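PDB 3F8M: HTH-type transcriptional repressor PhnF from Mycobacterium smegmatis, which represses the phnDCE phosphate-uptake operon when phosphate is available, binding DNA as a GntR-family regulator of the HutC type. Local coordinates for residues K79-L84 / R232-A237; M206-R211 / R225-G230; M86-E91 / A100-V105. One frame throughout, in Å; residues are numbered along the deposited sequence.

Interaction 1: K79-L84 / R232-A237; sequences KIRQPL and RMTFTA
Ile80 to Pro83 pair with Met233 to Thr236 in a short parallel two-stranded sheet that joins the chain leaving the winged helix-turn-helix region to the C-terminal strand of the UTRA fold. Evidence for parallel pairing is the 31° angle between the strand directions and a run of five backbone bonds that weave between the strands: Ile80 N to Arg232 O, Thr234 N to Ile80 O (2.8 Å), Gln82 N to Thr234 O, Thr236 N to Gln82 O and Leu84 N to Thr236 O. The CA atoms of Arg81 and Phe235 add C-H...O contacts to Thr234 O and Gln82 O respectively.

On the face carrying Ile80, Gln82, Met233 and Phe235, the Gln82 amide lies alongside the Phe235 ring, their planes only 6° apart and NE2 3.8 Å from CE1. The bent Met233 chain brings SD over one face of that ring, 4.1 Å above its plane and offset toward the rim, while CE meets Ile80 CB at 3.7 Å. Tyr228 and Phe207 of the six-stranded sheet meet Phe235 edge-to-face.

On the face of Arg81, Thr234 and Thr236 the dimer partner comes close. Lys79, just before the strand, runs extended across Thr234, with CD 3.3 Å from OG1, and both polar ends reach Asp186 of the second subunit, by a salt bridge from NZ and a hydrogen bond from OG1. Phe235 to Ala237 also pair antiparallel with a strand of that subunit, carrying the sheet across the interface. Farther along, Thr236 CG2 covers one face of the Arg81 guanidinium, 3.7 Å from NH2.

Interaction 2: M206-R211 / R225-G230; sequences MFLLNR and RSLYRG
Phe207 and Tyr228 face each other as a hydrogen-bonded pair in the antiparallel hairpin of strands 206-214 and 220-229, inside the six-stranded sheet of the UTRA fold. Phe207 N reaches Tyr228 O at 2.8 Å and Tyr228 N returns to Phe207 O; Leu209 and Ser226 repeat the two-bond pattern, so the register is fixed twice over, with strand directions 164° apart.

Phe207, Leu209, Ser226 and Tyr228 occupy one face. The two aromatic side chains meet at their bases, CB to CB at 4.1 Å, and beyond CB both rings meet Phe235 of strand 233-240 edge-to-face. Leu209 CD1 comes to the edge of the Tyr228 ring, near its plane. Ser226 OG is bridged by a water to Leu209 O, although the water's bond to that carbonyl is weak.

On the opposite face, Leu208 and Leu227 form a non-hydrogen-bonded pair, their CD1 atoms 4.1 Å apart. Arg225 has CG anti to the backbone N (chi1 -179°) and runs extended from CG to NE, with the guanidinium turned across the end of the chain. The CD1 methyl of Leu208 lies over one guanidinium face, 3.6 Å above the plane and offset toward the rim, while NH1 makes a salt bridge with Glu194. Asn210 runs beside Arg225 in the same direction, with the amide and guanidinium planes 60° apart, and its OD1 accepts from Gln223.

Met206 crosses Leu227 at about a right angle, CB 3.7 Å from CD1. Bends at its second and third side-chain torsions fold the chain back over the neighbouring strand, bringing CE within 3.4 Å of Arg229 N.

Interaction 3: M86-E91 / A100-V105; sequences MGSYTE and AGRILV
Thr90 and Arg102 cross at about a right angle where the start of helix 89-94 packs against strand 100-111 of the six-stranded antiparallel sheet of the UTRA fold. Thr90 CG2 sits over one face of the guanidinium, 3.8 Å from Arg102 NH1. The arginine is extended from CG to NE, so the chain spans from strand to helix and sets the guanidinium beside Thr90; NH1 is held by the carbonyl oxygen of Glu164.

A water lies at the guanidinium edge, in its plane, and accepts from Arg102 NH2 at 2.8 Å. The same water bonds Ser88 OG and Thr90 OG1. Ser88 is the N-cap residue: its OG, anti to the backbone N (chi1 157°), receives weak capping bonds from Thr90 N and from Glu91 N, the latter at 3.4 Å.

Tyr89 packs on the start of the strand instead. Its CE2 touches the Ala100 CB methyl at 3.6 Å, and Gly101 O lies at the ring edge, near the ring plane. The phenol OH makes a weak bond to Thr136 O on the adjoining strand. A second water accepts from Ala100 N and gives a weak bond to Thr90 O.

The chemistry thus divides into an apolar patch of Tyr89 and Ala100 and a hydrated polar edge. There, one water links the N-cap hydroxyl to a cationic group, and water-mediated bonds and packing join the helix start to the outermost strand of the sheet within this chain.

Overall arrangement
From the N terminus, the chain passes from the DNA-binding region into residues 79-84, the first half of interaction 1, whose partner strand comes 148 residues later. Almost at once interaction 3 closes a short loop, joining helix 89-94 to strand 100-111 at one side of the six-stranded sheet. Interaction 2 then closes the hairpin 206-214/220-229, and a short connection leads into 232-237, which completes interaction 1. Interactions 3 and 2 are thus in series, both nested within interaction 1, and none cross. Interaction 1 touches both: Gln82 OE1 packs on Tyr89 CA, and Phe235 CZ on Tyr228 CE2, placing the two-stranded sheet against the helix and the large sheet.

Interaction 1: K79-L84 / R232-A237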
loop_
_atom_site.group_PDB
_atom_site.type_symbol
_atom_site.label_atom_id
_atom_site.label_comp_id
_atom_site.label_asym_id
_atom_site.label_seq_id
_atom_site.Cartn_x
_atom_site.Cartn_y
_atom_site.Cartn_z
ATOM N N LYS A 79 -1.910 -11.803 -8.837
ATOM C CA LYS A 79 -0.955 -10.946 -8.108
ATOM C C LYS A 79 -0.413 -11.705 -6.919
ATOM O O LYS A 79 -1.167 -12.416 -6.230
ATOM C CB LYS A 79 -1.668 -9.689 -7.608
ATOM C CG LYS A 79 -2.183 -8.801 -8.717
ATOM C CD LYS A 79 -2.962 -7.674 -8.107
ATOM C CE LYS A 79 -3.348 -6.639 -9.135
ATOM N NZ LYS A 79 -4.142 -5.577 -8.434
ATOM N N ILE A 80 0.892 -11.558 -6.662
ATOM C CA ILE A 80 1.457 -12.022 -5.395
ATOM C C ILE A 80 0.877 -11.196 -4.275
ATOM O O ILE A 80 0.840 -9.985 -4.385
ATOM C CB ILE A 80 3.005 -11.939 -5.362
ATOM C CG1 ILE A 80 3.598 -12.955 -6.328
ATOM C CG2 ILE A 80 3.536 -12.333 -3.982
ATOM C CD1 ILE A 80 4.899 -12.501 -6.937
ATOM N N ARG A 81 0.383 -11.860 -3.227
ATOM C CA ARG A 81 -0.222 -11.182 -2.074
ATOM C C ARG A 81 0.779 -11.208 -0.915
ATOM O O ARG A 81 0.938 -12.200 -0.200
ATOM C CB ARG A 81 -1.550 -11.852 -1.691
ATOM C CG ARG A 81 -2.635 -11.677 -2.749
ATOM C CD ARG A 81 -3.866 -12.549 -2.437
ATOM N NE ARG A 81 -4.376 -12.266 -1.110
ATOM C CZ ARG A 81 -5.283 -11.327 -0.837
ATOM N NH1 ARG A 81 -5.801 -10.578 -1.806
ATOM N NH2 ARG A 81 -5.666 -11.129 0.417
ATOM N N GLN A 82 1.498 -10.120 -0.772
ATOM C CA GLN A 82 2.564 -10.081 0.195
ATOM C C GLN A 82 2.195 -9.356 1.490
ATOM O O GLN A 82 1.851 -8.169 1.455
ATOM C CB GLN A 82 3.735 -9.391 -0.473
ATOM C CG GLN A 82 4.878 -9.116 0.425
ATOM C CD GLN A 82 6.169 -9.197 -0.326
ATOM O OE1 GLN A 82 7.069 -9.907 0.086
ATOM N NE2 GLN A 82 6.269 -8.469 -1.446
ATOM N N PRO A 83 2.301 -10.057 2.635
ATOM C CA PRO A 83 2.078 -9.432 3.941
ATOM C C PRO A 83 3.099 -8.316 4.149
ATOM O O PRO A 83 4.267 -8.467 3.748
ATOM C CB PRO A 83 2.331 -10.575 4.928
ATOM C CG PRO A 83 2.260 -11.838 4.115
ATOM C CD PRO A 83 2.735 -11.459 2.764
ATOM N N LEU A 84 2.673 -7.184 4.711
ATOM C CA LEU A 84 3.634 -6.166 5.126
ATOM C C LEU A 84 4.284 -6.673 6.410
ATOM O O LEU A 84 3.628 -7.206 7.297
ATOM C CB LEU A 84 2.991 -4.782 5.298
ATOM C CG LEU A 84 2.709 -3.973 4.026
ATOM C CD1 LEU A 84 1.797 -2.811 4.373
ATOM C CD2 LEU A 84 3.993 -3.476 3.346
ATOM N N ARG A 232 1.047 -6.702 -10.592
ATOM C CA ARG A 232 1.587 -7.990 -10.182
ATOM C C ARG A 232 1.695 -8.134 -8.671
ATOM O O ARG A 232 2.159 -9.168 -8.145
ATOM C CB ARG A 232 2.936 -8.269 -10.904
ATOM C CG ARG A 232 2.728 -8.796 -12.350
ATOM C CD ARG A 232 3.821 -8.423 -13.352
ATOM N NE ARG A 232 3.389 -8.613 -14.750
ATOM C CZ ARG A 232 4.172 -8.480 -15.827
ATOM N NH1 ARG A 232 5.488 -8.174 -15.717
ATOM N NH2 ARG A 232 3.642 -8.676 -17.046
ATOM N N MET A 233 1.242 -7.126 -7.934
ATOM C CA MET A 233 1.462 -7.182 -6.516
ATOM C C MET A 233 0.305 -6.615 -5.726
ATOM O O MET A 233 -0.250 -5.570 -6.105
ATOM C CB MET A 233 2.774 -6.438 -6.199
ATOM C CG MET A 233 3.059 -6.233 -4.718
ATOM S SD MET A 233 3.487 -7.791 -3.894
ATOM C CE MET A 233 4.534 -8.543 -5.156
ATOM N N THR A 234 -0.048 -7.294 -4.644
ATOM C CA THR A 234 -0.983 -6.787 -3.640
ATOM C C THR A 234 -0.314 -6.854 -2.299
ATOM O O THR A 234 0.317 -7.852 -1.993
ATOM C CB THR A 234 -2.261 -7.652 -3.577
ATOM O OG1 THR A 234 -2.909 -7.591 -4.839
ATOM C CG2 THR A 234 -3.185 -7.158 -2.532
ATOM N N PHE A 235 -0.458 -5.813 -1.482
ATOM C CA PHE A 235 -0.015 -5.886 -0.101
ATOM C C PHE A 235 -1.169 -6.070 0.849
ATOM O O PHE A 235 -2.229 -5.500 0.641
ATOM C CB PHE A 235 0.775 -4.639 0.263
ATOM C CG PHE A 235 2.098 -4.569 -0.417
ATOM C CD1 PHE A 235 3.148 -5.382 0.010
ATOM C CD2 PHE A 235 2.285 -3.746 -1.494
ATOM C CE1 PHE A 235 4.357 -5.344 -0.622
ATOM C CE2 PHE A 235 3.497 -3.714 -2.145
ATOM C CZ PHE A 235 4.535 -4.508 -1.701
ATOM N N THR A 236 -0.957 -6.883 1.875
ATOM C CA THR A 236 -1.941 -7.138 2.911
ATOM C C THR A 236 -1.324 -6.789 4.258
ATOM O O THR A 236 -0.115 -6.941 4.470
ATOM C CB THR A 236 -2.396 -8.608 2.967
ATOM O OG1 THR A 236 -1.341 -9.404 3.511
ATOM C CG2 THR A 236 -2.784 -9.145 1.576
ATOM N N ALA A 237 -2.157 -6.308 5.167
ATOM C CA ALA A 237 -1.672 -5.861 6.455
ATOM C C ALA A 237 -2.743 -6.158 7.464
ATOM O O ALA A 237 -3.896 -5.714 7.327
ATOM C CB ALA A 237 -1.313 -4.378 6.414
HETATM O O HOH W 1 -2.273 -3.789 -7.175
HETATM O O HOH W 2 -1.012 -11.885 2.080
#

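Interaction 2: M206-R211 / R225-G230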
loop_
_atom_site.group_PDB
_atom_site.type_symbol
_atom_site.label_atom_id
_atom_site.label_comp_id
_atom_site.label_asym_id
_atom_site.label_seq_id
_atom_site.Cartn_x
_atom_site.Cartn_y
_atom_site.Cartn_z
ATOM N N MET A 206 2.923 1.799 -10.464
ATOM C CA MET A 206 3.831 1.107 -9.511
ATOM C C MET A 206 3.516 1.425 -8.056
ATOM O O MET A 206 2.997 2.489 -7.739
ATOM C CB MET A 206 5.303 1.528 -9.738
ATOM C CG MET A 206 5.743 1.777 -11.170
ATOM S SD MET A 206 5.740 0.282 -12.149
ATOM C CE MET A 206 6.800 -0.757 -11.305
ATOM N N PHE A 207 3.857 0.499 -7.158
ATOM C CA PHE A 207 3.962 0.734 -5.746
ATOM C C PHE A 207 5.450 1.108 -5.518
ATOM O O PHE A 207 6.321 0.510 -6.141
ATOM C CB PHE A 207 3.782 -0.546 -4.981
ATOM C CG PHE A 207 2.349 -0.928 -4.681
ATOM C CD1 PHE A 207 1.605 -0.223 -3.726
ATOM C CD2 PHE A 207 1.809 -2.067 -5.267
ATOM C CE1 PHE A 207 0.294 -0.614 -3.407
ATOM C CE2 PHE A 207 0.483 -2.469 -4.951
ATOM C CZ PHE A 207 -0.243 -1.734 -4.027
ATOM N N LEU A 208 5.684 2.068 -4.631
ATOM C CA LEU A 208 7.046 2.468 -4.221
ATOM C C LEU A 208 7.082 2.411 -2.710
ATOM O O LEU A 208 6.423 3.211 -2.020
ATOM C CB LEU A 208 7.388 3.878 -4.782
ATOM C CG LEU A 208 8.731 4.377 -4.202
ATOM C CD1 LEU A 208 9.841 3.462 -4.656
ATOM C CD2 LEU A 208 9.030 5.853 -4.507
ATOM N N LEU A 209 7.753 1.393 -2.179
ATOM C CA LEU A 209 7.922 1.243 -0.747
ATOM C C LEU A 209 9.317 1.635 -0.343
ATOM O O LEU A 209 10.265 1.276 -1.015
ATOM C CB LEU A 209 7.722 -0.204 -0.304
ATOM C CG LEU A 209 6.245 -0.481 -0.104
ATOM C CD1 LEU A 209 5.641 -0.656 -1.468
ATOM C CD2 LEU A 209 6.043 -1.684 0.756
ATOM N N ASN A 210 9.417 2.335 0.771
ATOM C CA ASN A 210 10.710 2.650 1.375
ATOM C C ASN A 210 10.723 2.136 2.770
ATOM O O ASN A 210 9.816 2.446 3.546
ATOM C CB ASN A 210 10.941 4.167 1.356
ATOM C CG ASN A 210 11.444 4.615 0.037
ATOM O OD1 ASN A 210 12.554 4.229 -0.368
ATOM N ND2 ASN A 210 10.602 5.331 -0.710
ATOM N N ARG A 211 11.729 1.317 3.100
ATOM C CA ARG A 211 11.815 0.685 4.412
ATOM C C ARG A 211 13.134 0.961 5.091
ATOM O O ARG A 211 14.161 0.984 4.434
ATOM C CB ARG A 211 11.683 -0.819 4.270
ATOM C CG ARG A 211 12.180 -1.597 5.497
ATOM C CD ARG A 211 11.761 -3.048 5.445
ATOM N NE ARG A 211 10.307 -3.216 5.401
ATOM C CZ ARG A 211 9.709 -4.397 5.527
ATOM N NH1 ARG A 211 10.436 -5.500 5.701
ATOM N NH2 ARG A 211 8.393 -4.487 5.491
ATOM N N ARG A 225 14.507 0.270 -0.908
ATOM C CA ARG A 225 13.510 0.818 -1.831
ATOM C C ARG A 225 13.023 -0.333 -2.716
ATOM O O ARG A 225 13.835 -1.034 -3.345
ATOM C CB ARG A 225 14.174 1.894 -2.681
ATOM C CG ARG A 225 13.240 2.603 -3.692
ATOM C CD ARG A 225 14.101 3.396 -4.656
ATOM N NE ARG A 225 13.337 4.221 -5.579
ATOM C CZ ARG A 225 12.974 3.900 -6.822
ATOM N NH1 ARG A 225 13.241 2.715 -7.359
ATOM N NH2 ARG A 225 12.288 4.806 -7.532
ATOM N N SER A 226 11.694 -0.521 -2.815
ATOM C CA SER A 226 11.173 -1.580 -3.675
ATOM C C SER A 226 10.147 -0.936 -4.613
ATOM O O SER A 226 9.247 -0.253 -4.133
ATOM C CB SER A 226 10.528 -2.647 -2.819
ATOM O OG SER A 226 11.382 -3.034 -1.742
ATOM N N LEU A 227 10.325 -1.082 -5.926
ATOM C CA LEU A 227 9.396 -0.537 -6.892
ATOM C C LEU A 227 8.712 -1.747 -7.539
ATOM O O LEU A 227 9.379 -2.535 -8.222
ATOM C CB LEU A 227 10.130 0.316 -7.920
ATOM C CG LEU A 227 9.268 1.007 -8.984
ATOM C CD1 LEU A 227 8.694 2.327 -8.425
ATOM C CD2 LEU A 227 10.023 1.244 -10.312
ATOM N N TYR A 228 7.400 -1.913 -7.288
ATOM C CA TYR A 228 6.664 -3.097 -7.754
ATOM C C TYR A 228 5.607 -2.687 -8.777
ATOM O O TYR A 228 4.995 -1.639 -8.613
ATOM C CB TYR A 228 5.920 -3.716 -6.581
ATOM C CG TYR A 228 6.730 -4.454 -5.522
ATOM C CD1 TYR A 228 7.177 -5.754 -5.764
ATOM C CD2 TYR A 228 7.004 -3.878 -4.283
ATOM C CE1 TYR A 228 7.899 -6.458 -4.802
ATOM C CE2 TYR A 228 7.735 -4.585 -3.288
ATOM C CZ TYR A 228 8.168 -5.870 -3.574
ATOM O OH TYR A 228 8.879 -6.622 -2.665
ATOM N N ARG A 229 5.406 -3.506 -9.809
ATOM C CA ARG A 229 4.311 -3.254 -10.778
ATOM C C ARG A 229 3.002 -3.480 -10.057
ATOM O O ARG A 229 2.795 -4.532 -9.457
ATOM C CB ARG A 229 4.404 -4.221 -11.962
ATOM C CG ARG A 229 5.547 -3.929 -12.934
ATOM C CD ARG A 229 5.594 -5.023 -14.012
ATOM N NE ARG A 229 4.317 -5.054 -14.750
ATOM C CZ ARG A 229 4.226 -4.971 -16.074
ATOM N NH1 ARG A 229 5.324 -4.853 -16.809
ATOM N NH2 ARG A 229 3.032 -5.015 -16.672
ATOM N N GLY A 230 2.124 -2.489 -10.118
ATOM C CA GLY A 230 0.811 -2.576 -9.414
ATOM C C GLY A 230 0.004 -3.787 -9.897
ATOM O O GLY A 230 -0.700 -4.413 -9.105
HETATM O O HOH W 3 11.257 -1.408 0.617
#

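Interaction 3: M86-E91 / A100-V105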
loop_
_atom_site.group_PDB
_atom_site.type_symbol
_atom_site.label_atom_id
_atom_site.label_comp_id
_atom_site.label_asym_id
_atom_site.label_seq_id
_atom_site.Cartn_x
_atom_site.Cartn_y
_atom_site.Cartn_z
ATOM N N MET A 86 8.080 -8.642 8.032
ATOM C CA MET A 86 9.442 -9.174 7.922
ATOM C C MET A 86 9.529 -10.547 7.225
ATOM O O MET A 86 10.614 -11.156 7.147
ATOM C CB MET A 86 10.078 -9.195 9.324
ATOM C CG MET A 86 10.361 -7.776 9.860
ATOM S SD MET A 86 10.309 -7.522 11.673
ATOM C CE MET A 86 8.537 -7.487 11.972
ATOM N N GLY A 87 8.396 -11.015 6.698
ATOM C CA GLY A 87 8.337 -12.277 5.968
ATOM C C GLY A 87 8.954 -12.169 4.583
ATOM O O GLY A 87 9.476 -11.125 4.210
ATOM N N SER A 88 8.885 -13.238 3.803
ATOM C CA SER A 88 9.618 -13.280 2.550
ATOM C C SER A 88 8.715 -13.205 1.331
ATOM O O SER A 88 7.570 -13.692 1.333
ATOM C CB SER A 88 10.487 -14.540 2.486
ATOM O OG SER A 88 10.817 -14.935 1.168
ATOM N N TYR A 89 9.266 -12.609 0.283
ATOM C CA TYR A 89 8.589 -12.502 -0.994
ATOM C C TYR A 89 8.305 -13.908 -1.568
ATOM O O TYR A 89 7.173 -14.218 -1.976
ATOM C CB TYR A 89 9.465 -11.663 -1.939
ATOM C CG TYR A 89 9.064 -11.736 -3.391
ATOM C CD1 TYR A 89 7.874 -11.140 -3.822
ATOM C CD2 TYR A 89 9.859 -12.408 -4.328
ATOM C CE1 TYR A 89 7.496 -11.186 -5.155
ATOM C CE2 TYR A 89 9.477 -12.473 -5.678
ATOM C CZ TYR A 89 8.284 -11.868 -6.068
ATOM O OH TYR A 89 7.874 -11.925 -7.387
ATOM N N THR A 90 9.327 -14.771 -1.564
ATOM C CA THR A 90 9.166 -16.147 -2.096
ATOM C C THR A 90 8.197 -16.973 -1.257
ATOM O O THR A 90 7.427 -17.774 -1.813
ATOM C CB THR A 90 10.498 -16.899 -2.229
ATOM O OG1 THR A 90 11.280 -16.664 -1.054
ATOM C CG2 THR A 90 11.246 -16.435 -3.438
ATOM N N GLU A 91 8.216 -16.773 0.064
ATOM C CA GLU A 91 7.272 -17.472 0.947
ATOM C C GLU A 91 5.835 -17.054 0.641
ATOM O O GLU A 91 4.934 -17.894 0.663
ATOM C CB GLU A 91 7.566 -17.223 2.434
ATOM C CG GLU A 91 8.917 -17.714 2.901
ATOM C CD GLU A 91 8.899 -18.253 4.335
ATOM O OE1 GLU A 91 7.958 -17.928 5.118
ATOM O OE2 GLU A 91 9.837 -19.012 4.675
ATOM N N ALA A 100 8.177 -17.886 -7.514
ATOM C CA ALA A 100 8.861 -16.600 -7.456
ATOM C C ALA A 100 10.380 -16.745 -7.472
ATOM O O ALA A 100 10.915 -17.750 -7.009
ATOM C CB ALA A 100 8.434 -15.859 -6.215
ATOM N N GLY A 101 11.072 -15.745 -8.019
ATOM C CA GLY A 101 12.539 -15.742 -7.939
ATOM C C GLY A 101 13.133 -14.360 -7.831
ATOM O O GLY A 101 12.413 -13.366 -7.843
ATOM N N ARG A 102 14.457 -14.320 -7.756
ATOM C CA ARG A 102 15.207 -13.063 -7.727
ATOM C C ARG A 102 16.390 -13.164 -8.656
ATOM O O ARG A 102 17.057 -14.224 -8.731
ATOM C CB ARG A 102 15.734 -12.770 -6.328
ATOM C CG ARG A 102 14.677 -12.760 -5.224
ATOM C CD ARG A 102 15.338 -12.615 -3.860
ATOM N NE ARG A 102 14.432 -12.748 -2.695
ATOM C CZ ARG A 102 14.141 -13.901 -2.106
ATOM N NH1 ARG A 102 14.673 -15.043 -2.565
ATOM N NH2 ARG A 102 13.341 -13.905 -1.040
ATOM N N ILE A 103 16.684 -12.064 -9.327
ATOM C CA ILE A 103 17.830 -11.990 -10.236
ATOM C C ILE A 103 18.730 -10.823 -9.835
ATOM O O ILE A 103 18.254 -9.711 -9.608
ATOM C CB ILE A 103 17.354 -11.771 -11.688
ATOM C CG1 ILE A 103 16.609 -13.037 -12.161
ATOM C CG2 ILE A 103 18.549 -11.459 -12.616
ATOM C CD1 ILE A 103 15.693 -12.776 -13.378
ATOM N N LEU A 104 20.033 -11.085 -9.742
ATOM C CA LEU A 104 20.984 -10.043 -9.398
ATOM C C LEU A 104 20.995 -9.036 -10.538
ATOM O O LEU A 104 21.215 -9.405 -11.702
ATOM C CB LEU A 104 22.403 -10.658 -9.254
ATOM C CG LEU A 104 23.531 -9.612 -9.053
ATOM C CD1 LEU A 104 23.293 -8.799 -7.748
ATOM C CD2 LEU A 104 24.933 -10.308 -9.071
ATOM N N VAL A 105 20.779 -7.770 -10.228
ATOM C CA VAL A 105 21.076 -6.696 -11.161
ATOM C C VAL A 105 22.548 -6.267 -10.982
ATOM O O VAL A 105 23.382 -6.379 -11.915
ATOM C CB VAL A 105 20.119 -5.515 -10.922
ATOM C CG1 VAL A 105 20.466 -4.299 -11.772
ATOM C CG2 VAL A 105 18.705 -5.940 -11.178
HETATM O O HOH W 4 13.045 -16.121 0.704
HETATM O O HOH W 5 7.644 -19.397 -4.882
#